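Long-range contacts in membrane protein (Acinetobacter baumannii AB307-0294, PDB 5DL5), which probably forms a beta-barrel channel of the OprD porin family, letting small solutes and perhaps antibiotics cross the outer membrane: residues Ser52-Ser60 with Gly140-Thr148; Val129-Ser137 with Tyr208-His219. One frame throughout, in Å; residues are numbered along the deposited sequence.

Contacts 1 and 2 hold two consecutive parts of one inward-folded connection, 129-137 and 140-148, against different parts of the barrel wall: contact 2 on strands 203-212 and 216-229, contact 1 on strand 50-62. Their centres lie about 21 Å apart, and the connection spans the interior between them. The two parts also touch each other, through a probable hydrogen bond of 2.7 Å between E145 O and S137 OG and through packing of Y146 CE1 on V129 CG2 at 3.6 Å. In contact 1, R141 touches a detergent molecule inside the barrel (chain B), while strand 50-62 meets a second detergent (chain C) on its other face. As in OprD relatives, a loop held this way probably narrows the channel.

Contact 1 of 2, residues Ser52-Ser60 with Gly140-Thr148; sequences SVAQSAIVS and GRMVPEYFT. With C8E ((hydroxyethyloxy)tri(ethyloxy)octane), chain C; C8E ((hydroxyethyloxy)tri(ethyloxy)octane), chain B.
M142, V143 and P144 pack on A54, S56 and I58 in a loop-on-wall contact of an OprD-type porin barrel: an inward-folded loop lies on the inner face of strand 50-62, with no direct hydrogen bond between the two segments. Strand alternation points A54, S56 and I58 at the loop and turns Q55 and A57 to the other face, where Q55 CG lies 3.6 Å from C19 of the detergent C8E (chain C). The methionine chain is folded twice (chi2 -59°, chi3 -52°), which curls its methyl back over the strand: M142 CE rests 3.3 Å from A54 O and 3.4 Å from S56 OG, while SD sits 4.0 Å from A54 CB. V143 CG1 presses on S56 OG from another side; that hydroxyl finds its hydrogen-bond partner in S81 of strand 70-83. I58 divides its branches. Its CG1 packs on V143 CG1, the two side chains running at a slant to each other, its CG2 abuts the P144 ring at CD, 3.9 Å away, and its CD1 stops 3.3 Å from M142 O. Beyond the apolar patch, P144 O stands over the centre of one face of the Y146 ring and is bonded by R109. The Y146 hydroxyl pairs with D79, and a water lying in the ring plane donates to both Y146 OH, at 2.6 Å, and V59 O, at 2.8 Å.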
loop_
_atom_site.group_PDB
_atom_site.type_symbol
_atom_site.label_atom_id
_atom_site.label_comp_id
_atom_site.label_asym_id
_atom_site.label_seq_id
_atom_site.Cartn_x
_atom_site.Cartn_y
_atom_site.Cartn_z
ATOM N N SER A 52 -11.068 -8.128 13.941
ATOM C CA SER A 52 -10.714 -9.104 12.968
ATOM C C SER A 52 -9.477 -9.823 13.462
ATOM O O SER A 52 -8.442 -9.190 13.693
ATOM C CB SER A 52 -10.469 -8.507 11.555
ATOM O OG SER A 52 -11.657 -7.810 11.109
ATOM N N VAL A 53 -9.562 -11.169 13.585
ATOM C CA VAL A 53 -8.394 -11.981 13.989
ATOM C C VAL A 53 -8.309 -13.179 13.055
ATOM O O VAL A 53 -9.371 -13.829 12.772
ATOM C CB VAL A 53 -8.426 -12.460 15.452
ATOM C CG1 VAL A 53 -7.064 -13.036 15.843
ATOM C CG2 VAL A 53 -8.833 -11.354 16.432
ATOM N N ALA A 54 -7.067 -13.464 12.554
ATOM C CA ALA A 54 -6.827 -14.450 11.522
ATOM C C ALA A 54 -5.355 -14.911 11.388
ATOM O O ALA A 54 -4.455 -14.279 11.966
ATOM C CB ALA A 54 -7.381 -13.936 10.185
ATOM N N GLN A 55 -5.161 -16.108 10.787
ATOM C CA GLN A 55 -3.872 -16.705 10.531
ATOM C C GLN A 55 -3.767 -16.974 9.048
ATOM O O GLN A 55 -4.728 -17.519 8.462
ATOM C CB GLN A 55 -3.737 -18.019 11.281
ATOM C CG GLN A 55 -2.451 -18.779 10.973
ATOM C CD GLN A 55 -1.224 -18.111 11.514
ATOM O OE1 GLN A 55 -1.232 -17.732 12.694
ATOM N NE2 GLN A 55 -0.194 -17.872 10.661
ATOM N N SER A 56 -2.629 -16.622 8.447
ATOM C CA SER A 56 -2.420 -16.829 7.009
ATOM C C SER A 56 -1.147 -17.524 6.808
ATOM O O SER A 56 -0.219 -17.410 7.618
ATOM C CB SER A 56 -2.262 -15.466 6.283
ATOM O OG SER A 56 -3.581 -14.981 6.292
ATOM N N ALA A 57 -1.072 -18.174 5.655
ATOM C CA ALA A 57 0.208 -18.692 5.132
ATOM C C ALA A 57 0.307 -18.176 3.696
ATOM O O ALA A 57 -0.540 -18.485 2.871
ATOM C CB ALA A 57 0.288 -20.210 5.149
ATOM N N ILE A 58 1.372 -17.444 3.405
ATOM C CA ILE A 58 1.447 -16.725 2.106
ATOM C C ILE A 58 2.633 -17.318 1.392
ATOM O O ILE A 58 3.738 -17.276 1.912
ATOM C CB ILE A 58 1.673 -15.240 2.313
ATOM C CG1 ILE A 58 0.467 -14.644 3.155
ATOM C CG2 ILE A 58 1.876 -14.588 0.917
ATOM C CD1 ILE A 58 0.855 -13.468 4.022
ATOM N N VAL A 59 2.405 -17.888 0.218
ATOM C CA VAL A 59 3.446 -18.557 -0.468
ATOM C C VAL A 59 3.950 -17.735 -1.635
ATOM O O VAL A 59 3.118 -17.158 -2.376
ATOM C CB VAL A 59 2.933 -19.913 -0.971
ATOM C CG1 VAL A 59 4.050 -20.624 -1.669
ATOM C CG2 VAL A 59 2.580 -20.756 0.229
ATOM N N SER A 60 5.279 -17.745 -1.835
ATOM C CA SER A 60 5.880 -17.204 -3.074
ATOM C C SER A 60 6.928 -18.127 -3.611
ATOM O O SER A 60 7.864 -18.484 -2.845
ATOM C CB SER A 60 6.527 -15.802 -2.913
ATOM O OG SER A 60 7.104 -15.464 -4.214
ATOM N N GLY A 140 -0.719 -4.675 3.749
ATOM C CA GLY A 140 -0.783 -4.283 5.212
ATOM C C GLY A 140 -1.924 -4.968 6.001
ATOM O O GLY A 140 -2.370 -4.444 7.043
ATOM N N ARG A 141 -2.502 -6.023 5.437
ATOM C CA ARG A 141 -3.602 -6.805 6.103
ATOM C C ARG A 141 -3.163 -8.242 6.222
ATOM O O ARG A 141 -1.972 -8.472 6.557
ATOM C CB ARG A 141 -5.019 -6.619 5.460
ATOM C CG ARG A 141 -5.484 -5.168 5.478
ATOM C CD ARG A 141 -5.732 -4.594 6.856
ATOM N NE ARG A 141 -6.289 -3.244 6.733
ATOM C CZ ARG A 141 -5.574 -2.137 6.555
ATOM N NH1 ARG A 141 -4.249 -2.193 6.485
ATOM N NH2 ARG A 141 -6.191 -0.957 6.396
ATOM N N MET A 142 -4.026 -9.224 5.968
ATOM C CA MET A 142 -3.573 -10.628 6.182
ATOM C C MET A 142 -2.752 -11.201 5.031
ATOM O O MET A 142 -1.753 -11.936 5.245
ATOM C CB MET A 142 -4.703 -11.539 6.485
ATOM C CG MET A 142 -5.408 -11.295 7.786
ATOM S SD MET A 142 -4.416 -11.390 9.280
ATOM C CE MET A 142 -3.626 -13.000 9.073
ATOM N N VAL A 143 -3.206 -10.883 3.844
ATOM C CA VAL A 143 -2.687 -11.475 2.627
ATOM C C VAL A 143 -2.578 -10.384 1.523
ATOM O O VAL A 143 -3.305 -9.433 1.526
ATOM C CB VAL A 143 -3.564 -12.666 2.126
ATOM C CG1 VAL A 143 -3.489 -13.807 3.118
ATOM C CG2 VAL A 143 -5.039 -12.293 1.962
ATOM N N PRO A 144 -1.745 -10.643 0.503
ATOM C CA PRO A 144 -1.536 -9.609 -0.552
ATOM C C PRO A 144 -2.622 -9.552 -1.536
ATOM O O PRO A 144 -3.342 -10.506 -1.818
ATOM C CB PRO A 144 -0.158 -9.948 -1.158
ATOM C CG PRO A 144 0.189 -11.353 -0.638
ATOM C CD PRO A 144 -0.773 -11.751 0.441
ATOM N N GLU A 145 -2.814 -8.367 -2.018
ATOM C CA GLU A 145 -3.659 -8.119 -3.151
ATOM C C GLU A 145 -2.973 -8.591 -4.441
ATOM O O GLU A 145 -1.745 -8.417 -4.573
ATOM C CB GLU A 145 -3.970 -6.603 -3.193
ATOM C CG GLU A 145 -4.768 -6.133 -4.410
ATOM C CD GLU A 145 -5.010 -4.634 -4.416
ATOM O OE1 GLU A 145 -4.403 -3.929 -3.557
ATOM O OE2 GLU A 145 -5.950 -4.246 -5.175
ATOM N N TYR A 146 -3.734 -9.268 -5.320
ATOM C CA TYR A 146 -3.180 -9.813 -6.570
ATOM C C TYR A 146 -3.705 -9.158 -7.767
ATOM O O TYR A 146 -4.905 -8.941 -7.900
ATOM C CB TYR A 146 -3.402 -11.378 -6.749
ATOM C CG TYR A 146 -2.769 -12.221 -5.616
ATOM C CD1 TYR A 146 -1.442 -12.151 -5.360
ATOM C CD2 TYR A 146 -3.526 -13.039 -4.766
ATOM C CE1 TYR A 146 -0.840 -12.868 -4.364
ATOM C CE2 TYR A 146 -2.928 -13.822 -3.747
ATOM C CZ TYR A 146 -1.586 -13.689 -3.534
ATOM O OH TYR A 146 -0.841 -14.384 -2.587
ATOM N N PHE A 147 -2.828 -8.909 -8.725
ATOM C CA PHE A 147 -3.286 -8.440 -10.052
ATOM C C PHE A 147 -2.987 -9.506 -11.132
ATOM O O PHE A 147 -2.040 -10.197 -10.986
ATOM C CB PHE A 147 -2.592 -7.140 -10.363
ATOM C CG PHE A 147 -3.153 -5.949 -9.611
ATOM C CD1 PHE A 147 -4.272 -5.226 -10.114
ATOM C CD2 PHE A 147 -2.580 -5.556 -8.435
ATOM C CE1 PHE A 147 -4.707 -4.082 -9.477
ATOM C CE2 PHE A 147 -3.065 -4.438 -7.768
ATOM C CZ PHE A 147 -4.134 -3.725 -8.265
ATOM N N THR A 148 -3.820 -9.612 -12.157
ATOM C CA THR A 148 -3.584 -10.487 -13.257
ATOM C C THR A 148 -3.415 -9.691 -14.535
ATOM O O THR A 148 -4.249 -8.920 -14.899
ATOM C CB THR A 148 -4.720 -11.505 -13.423
ATOM O OG1 THR A 148 -4.968 -12.138 -12.167
ATOM C CG2 THR A 148 -4.424 -12.643 -14.528
HETATM C C8 C8E C . -9.700 -22.625 1.136
HETATM O O9 C8E C . -9.206 -23.198 2.342
HETATM C C10 C8E C . -8.082 -22.544 2.975
HETATM C C11 C8E C . -7.441 -23.432 4.034
HETATM O O12 C8E C . -6.197 -22.889 4.506
HETATM C C13 C8E C . -5.080 -23.797 4.450
HETATM C C14 C8E C . -3.821 -23.257 5.139
HETATM O O15 C8E C . -4.201 -22.706 6.384
HETATM C C16 C8E C . -3.374 -21.664 6.921
HETATM C C17 C8E C . -2.038 -22.225 7.315
HETATM O O18 C8E C . -1.493 -21.400 8.355
HETATM C C19 C8E C . -1.658 -22.025 9.636
HETATM C C20 C8E C . -0.367 -22.463 10.215
HETATM O O21 C8E C . -0.680 -22.708 11.583
HETATM C C6 C8E B . -16.262 -4.148 3.756
HETATM C C7 C8E B . -15.572 -4.206 5.149
HETATM C C8 C8E B . -15.984 -3.113 6.165
HETATM O O9 C8E B . -14.906 -2.653 7.058
HETATM C C10 C8E B . -14.767 -1.249 6.870
HETATM C C11 C8E B . -13.837 -0.970 5.675
HETATM O O12 C8E B . -13.286 0.328 5.735
HETATM C C13 C8E B . -12.434 0.631 6.848
HETATM C C14 C8E B . -10.988 0.412 6.488
HETATM O O15 C8E B . -10.131 1.508 6.798
HETATM C C16 C8E B . -10.443 2.807 6.275
HETATM C C17 C8E B . -9.081 3.456 6.040
HETATM O O18 C8E B . -8.175 2.851 7.013
HETATM C C19 C8E B . -6.839 2.631 6.541
HETATM C C20 C8E B . -5.990 2.140 7.701
HETATM O O21 C8E B . -4.545 2.115 7.521
HETATM O O HOH W 1 1.755 -14.688 -2.475
#

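Contact 2 of 2, residues Val129-Ser137 with Tyr208-His219; sequences VLDLPVLAS and YGLDSKNALERH
V134 is the apolar centre, pushed between Y208, L210 and R218 on the barrel wall. Its two methyls split the work: V134 CG1 faces Y208 CB at 4.0 Å and also leans on the CG of R218, while V134 CG2 lies 3.9 Å from L210 CB and touches G209 O. The V134 and L210 side chains lie alongside each other, pointing opposite ways, and L210 CD2 comes round to V134 O.

One residue earlier, P133 covers one face of the Y208 ring. P133 CD stands 3.6 Å from the Y208 ring centroid and only 17° off the ring normal, a CH-pi contact over the face, the two side chains running roughly at right angles. L132 CD2 touches the same ring at CE2, 4.0 Å away. L132 to L135 form a type I beta turn, closed by L135 N to L132 O, and this turn puts P133 and V134 at its tip, facing the wall.

The polar edge belongs to R218. Its chain leaves with CG anti to the backbone N (chi1 180°) and bends at chi3, bringing the guanidinium edge to the turn: R218 NH2 donates to V134 O at 2.6 Å, almost straight at 171° and in the guanidinium plane, though tilted from the carbonyl plane. L216 CD1 lies over one guanidinium face, and R218 NH1 forms a salt bridge to D311, so the group is fixed from several directions. On the wall, L210 and R218 are a hydrogen-bonded antiparallel pair; farther along, A215 and L216 opposite S212 make a classic beta bulge. A turn projecting into the lumen and gripped by inward-facing wall residues is consistent with the constricting inward loop of OprD-family porins.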
loop_
_atom_site.group_PDB
_atom_site.type_symbol
_atom_site.label_atom_id
_atom_site.label_comp_id
_atom_site.label_asym_id
_atom_site.label_seq_id
_atom_site.Cartn_x
_atom_site.Cartn_y
_atom_site.Cartn_z
ATOM N N VAL A 129 1.931 -9.872 -7.483
ATOM C CA VAL A 129 1.817 -8.748 -6.503
ATOM C C VAL A 129 2.565 -7.518 -7.071
ATOM O O VAL A 129 3.690 -7.649 -7.551
ATOM C CB VAL A 129 2.481 -9.136 -5.216
ATOM C CG1 VAL A 129 2.460 -8.012 -4.162
ATOM C CG2 VAL A 129 1.803 -10.379 -4.589
ATOM N N LEU A 130 1.933 -6.357 -7.092
ATOM C CA LEU A 130 2.545 -5.163 -7.710
ATOM C C LEU A 130 2.898 -4.151 -6.659
ATOM O O LEU A 130 2.205 -3.984 -5.612
ATOM C CB LEU A 130 1.554 -4.459 -8.668
ATOM C CG LEU A 130 1.083 -5.306 -9.869
ATOM C CD1 LEU A 130 0.225 -4.359 -10.698
ATOM C CD2 LEU A 130 2.282 -5.725 -10.750
ATOM N N ASP A 131 3.969 -3.414 -6.934
ATOM C CA ASP A 131 4.316 -2.277 -6.051
ATOM C C ASP A 131 4.632 -0.968 -6.797
ATOM O O ASP A 131 5.421 -0.178 -6.353
ATOM C CB ASP A 131 5.402 -2.671 -5.072
ATOM C CG ASP A 131 6.762 -3.008 -5.757
ATOM O OD1 ASP A 131 6.942 -3.070 -6.970
ATOM O OD2 ASP A 131 7.691 -3.195 -5.009
ATOM N N LEU A 132 3.945 -0.722 -7.887
ATOM C CA LEU A 132 4.068 0.543 -8.640
ATOM C C LEU A 132 3.376 1.572 -7.758
ATOM O O LEU A 132 2.336 1.263 -7.230
ATOM C CB LEU A 132 3.372 0.384 -9.962
ATOM C CG LEU A 132 3.942 -0.811 -10.751
ATOM C CD1 LEU A 132 3.256 -0.924 -12.056
ATOM C CD2 LEU A 132 5.430 -0.630 -11.027
ATOM N N PRO A 133 3.923 2.767 -7.604
ATOM C CA PRO A 133 3.244 3.732 -6.793
ATOM C C PRO A 133 1.767 4.053 -7.214
ATOM O O PRO A 133 0.933 4.525 -6.371
ATOM C CB PRO A 133 4.112 4.981 -6.934
ATOM C CG PRO A 133 5.507 4.514 -7.221
ATOM C CD PRO A 133 5.250 3.283 -8.073
ATOM N N VAL A 134 1.553 3.961 -8.530
ATOM C CA VAL A 134 0.189 4.226 -9.104
ATOM C C VAL A 134 -0.735 3.026 -9.088
ATOM O O VAL A 134 -1.968 3.226 -9.253
ATOM C CB VAL A 134 0.211 4.804 -10.568
ATOM C CG1 VAL A 134 0.829 6.181 -10.567
ATOM C CG2 VAL A 134 0.895 3.841 -11.496
ATOM N N LEU A 135 -0.217 1.835 -8.779
ATOM C CA LEU A 135 -1.029 0.619 -8.756
ATOM C C LEU A 135 -0.405 -0.419 -7.860
ATOM O O LEU A 135 0.352 -1.216 -8.343
ATOM C CB LEU A 135 -1.127 0.015 -10.178
ATOM C CG LEU A 135 -2.188 -1.082 -10.354
ATOM C CD1 LEU A 135 -3.542 -0.428 -10.315
ATOM C CD2 LEU A 135 -2.056 -1.791 -11.680
ATOM N N ALA A 136 -0.598 -0.277 -6.549
ATOM C CA ALA A 136 0.177 -1.007 -5.581
ATOM C C ALA A 136 -0.783 -1.990 -4.805
ATOM O O ALA A 136 -1.860 -1.570 -4.258
ATOM C CB ALA A 136 0.861 -0.039 -4.609
ATOM N N SER A 137 -0.348 -3.228 -4.757
ATOM C CA SER A 137 -1.001 -4.249 -3.949
ATOM C C SER A 137 -0.953 -3.953 -2.491
ATOM O O SER A 137 0.108 -3.672 -1.891
ATOM C CB SER A 137 -0.332 -5.606 -4.207
ATOM O OG SER A 137 -0.733 -6.046 -5.475
ATOM N N TYR A 208 5.583 7.714 -12.793
ATOM C CA TYR A 208 4.766 6.591 -13.229
ATOM C C TYR A 208 3.403 7.141 -13.675
ATOM O O TYR A 208 2.952 8.157 -13.187
ATOM C CB TYR A 208 4.514 5.613 -12.045
ATOM C CG TYR A 208 5.682 4.842 -11.599
ATOM C CD1 TYR A 208 6.510 5.339 -10.626
ATOM C CD2 TYR A 208 5.982 3.627 -12.165
ATOM C CE1 TYR A 208 7.663 4.642 -10.218
ATOM C CE2 TYR A 208 7.113 2.880 -11.788
ATOM C CZ TYR A 208 7.937 3.413 -10.794
ATOM O OH TYR A 208 9.064 2.776 -10.376
ATOM N N GLY A 209 2.760 6.407 -14.551
ATOM C CA GLY A 209 1.449 6.690 -15.096
ATOM C C GLY A 209 0.533 5.466 -15.038
ATOM O O GLY A 209 1.002 4.282 -15.177
ATOM N N LEU A 210 -0.758 5.740 -14.854
ATOM C CA LEU A 210 -1.779 4.740 -14.897
ATOM C C LEU A 210 -2.894 5.305 -15.772
ATOM O O LEU A 210 -3.401 6.416 -15.527
ATOM C CB LEU A 210 -2.376 4.425 -13.522
ATOM C CG LEU A 210 -3.671 3.633 -13.451
ATOM C CD1 LEU A 210 -3.619 2.183 -13.936
ATOM C CD2 LEU A 210 -4.160 3.588 -12.042
ATOM N N ASP A 211 -3.371 4.466 -16.692
ATOM C CA ASP A 211 -4.658 4.734 -17.350
ATOM C C ASP A 211 -5.557 3.521 -17.213
ATOM O O ASP A 211 -5.259 2.438 -17.819
ATOM C CB ASP A 211 -4.404 5.074 -18.816
ATOM C CG ASP A 211 -5.723 5.377 -19.592
ATOM O OD1 ASP A 211 -6.697 4.689 -19.434
ATOM O OD2 ASP A 211 -5.820 6.312 -20.347
ATOM N N SER A 212 -6.667 3.701 -16.498
ATOM C CA SER A 212 -7.544 2.612 -16.197
ATOM C C SER A 212 -8.848 2.950 -16.789
ATOM O O SER A 212 -9.468 3.952 -16.407
ATOM C CB SER A 212 -7.708 2.467 -14.751
ATOM O OG SER A 212 -8.551 1.311 -14.437
ATOM N N LYS A 213 -9.304 2.074 -17.665
ATOM C CA LYS A 213 -10.396 2.373 -18.626
ATOM C C LYS A 213 -11.704 2.567 -17.845
ATOM O O LYS A 213 -12.035 1.839 -16.917
ATOM C CB LYS A 213 -10.509 1.259 -19.726
ATOM C CG LYS A 213 -11.819 1.285 -20.619
ATOM C CD LYS A 213 -11.823 0.275 -21.759
ATOM C CE LYS A 213 -12.933 0.465 -22.842
ATOM N NZ LYS A 213 -12.524 0.969 -24.208
ATOM N N ASN A 214 -12.408 3.631 -18.204
ATOM C CA ASN A 214 -13.624 4.029 -17.545
ATOM C C ASN A 214 -13.511 4.382 -16.104
ATOM O O ASN A 214 -14.553 4.426 -15.418
ATOM C CB ASN A 214 -14.700 2.939 -17.726
ATOM C CG ASN A 214 -15.071 2.777 -19.195
ATOM O OD1 ASN A 214 -15.127 3.767 -19.926
ATOM N ND2 ASN A 214 -15.185 1.574 -19.649
ATOM N N ALA A 215 -12.295 4.590 -15.588
ATOM C CA ALA A 215 -12.154 4.757 -14.160
ATOM C C ALA A 215 -11.335 6.047 -13.812
ATOM O O ALA A 215 -11.869 6.986 -13.306
ATOM C CB ALA A 215 -11.455 3.572 -13.583
ATOM N N LEU A 216 -10.058 6.094 -14.181
ATOM C CA LEU A 216 -9.253 7.172 -13.851
ATOM C C LEU A 216 -7.924 7.124 -14.579
ATOM O O LEU A 216 -7.512 6.046 -15.038
ATOM C CB LEU A 216 -8.952 7.195 -12.350
ATOM C CG LEU A 216 -8.329 5.955 -11.670
ATOM C CD1 LEU A 216 -6.830 6.055 -11.489
ATOM C CD2 LEU A 216 -8.848 5.891 -10.254
ATOM N N GLU A 217 -7.282 8.272 -14.589
ATOM C CA GLU A 217 -5.929 8.488 -15.044
ATOM C C GLU A 217 -5.168 9.021 -13.871
ATOM O O GLU A 217 -5.694 9.857 -13.096
ATOM C CB GLU A 217 -5.877 9.450 -16.275
ATOM C CG GLU A 217 -6.749 8.947 -17.396
ATOM C CD GLU A 217 -6.912 9.925 -18.584
ATOM O OE1 GLU A 217 -6.831 11.212 -18.445
ATOM O OE2 GLU A 217 -7.198 9.358 -19.676
ATOM N N ARG A 218 -3.966 8.512 -13.688
ATOM C CA ARG A 218 -3.185 8.882 -12.539
ATOM C C ARG A 218 -1.713 8.929 -12.845
ATOM O O ARG A 218 -1.209 8.047 -13.554
ATOM C CB ARG A 218 -3.468 7.931 -11.377
ATOM C CG ARG A 218 -2.682 8.244 -10.123
ATOM C CD ARG A 218 -3.415 7.742 -8.860
ATOM N NE ARG A 218 -3.378 6.372 -8.752
ATOM C CZ ARG A 218 -4.309 5.576 -8.132
ATOM N NH1 ARG A 218 -5.465 6.013 -7.648
ATOM N NH2 ARG A 218 -4.096 4.297 -8.198
ATOM N N HIS A 219 -1.060 10.001 -12.402
ATOM C CA HIS A 219 0.372 10.104 -12.488
ATOM C C HIS A 219 0.988 10.306 -11.134
ATOM O O HIS A 219 0.366 10.947 -10.276
ATOM C CB HIS A 219 0.725 11.232 -13.476
ATOM C CG HIS A 219 0.199 10.996 -14.874
ATOM N ND1 HIS A 219 -1.041 11.427 -15.291
ATOM C CD2 HIS A 219 0.722 10.303 -15.917
ATOM C CE1 HIS A 219 -1.243 11.054 -16.540
ATOM N NE2 HIS A 219 -0.194 10.360 -16.934
#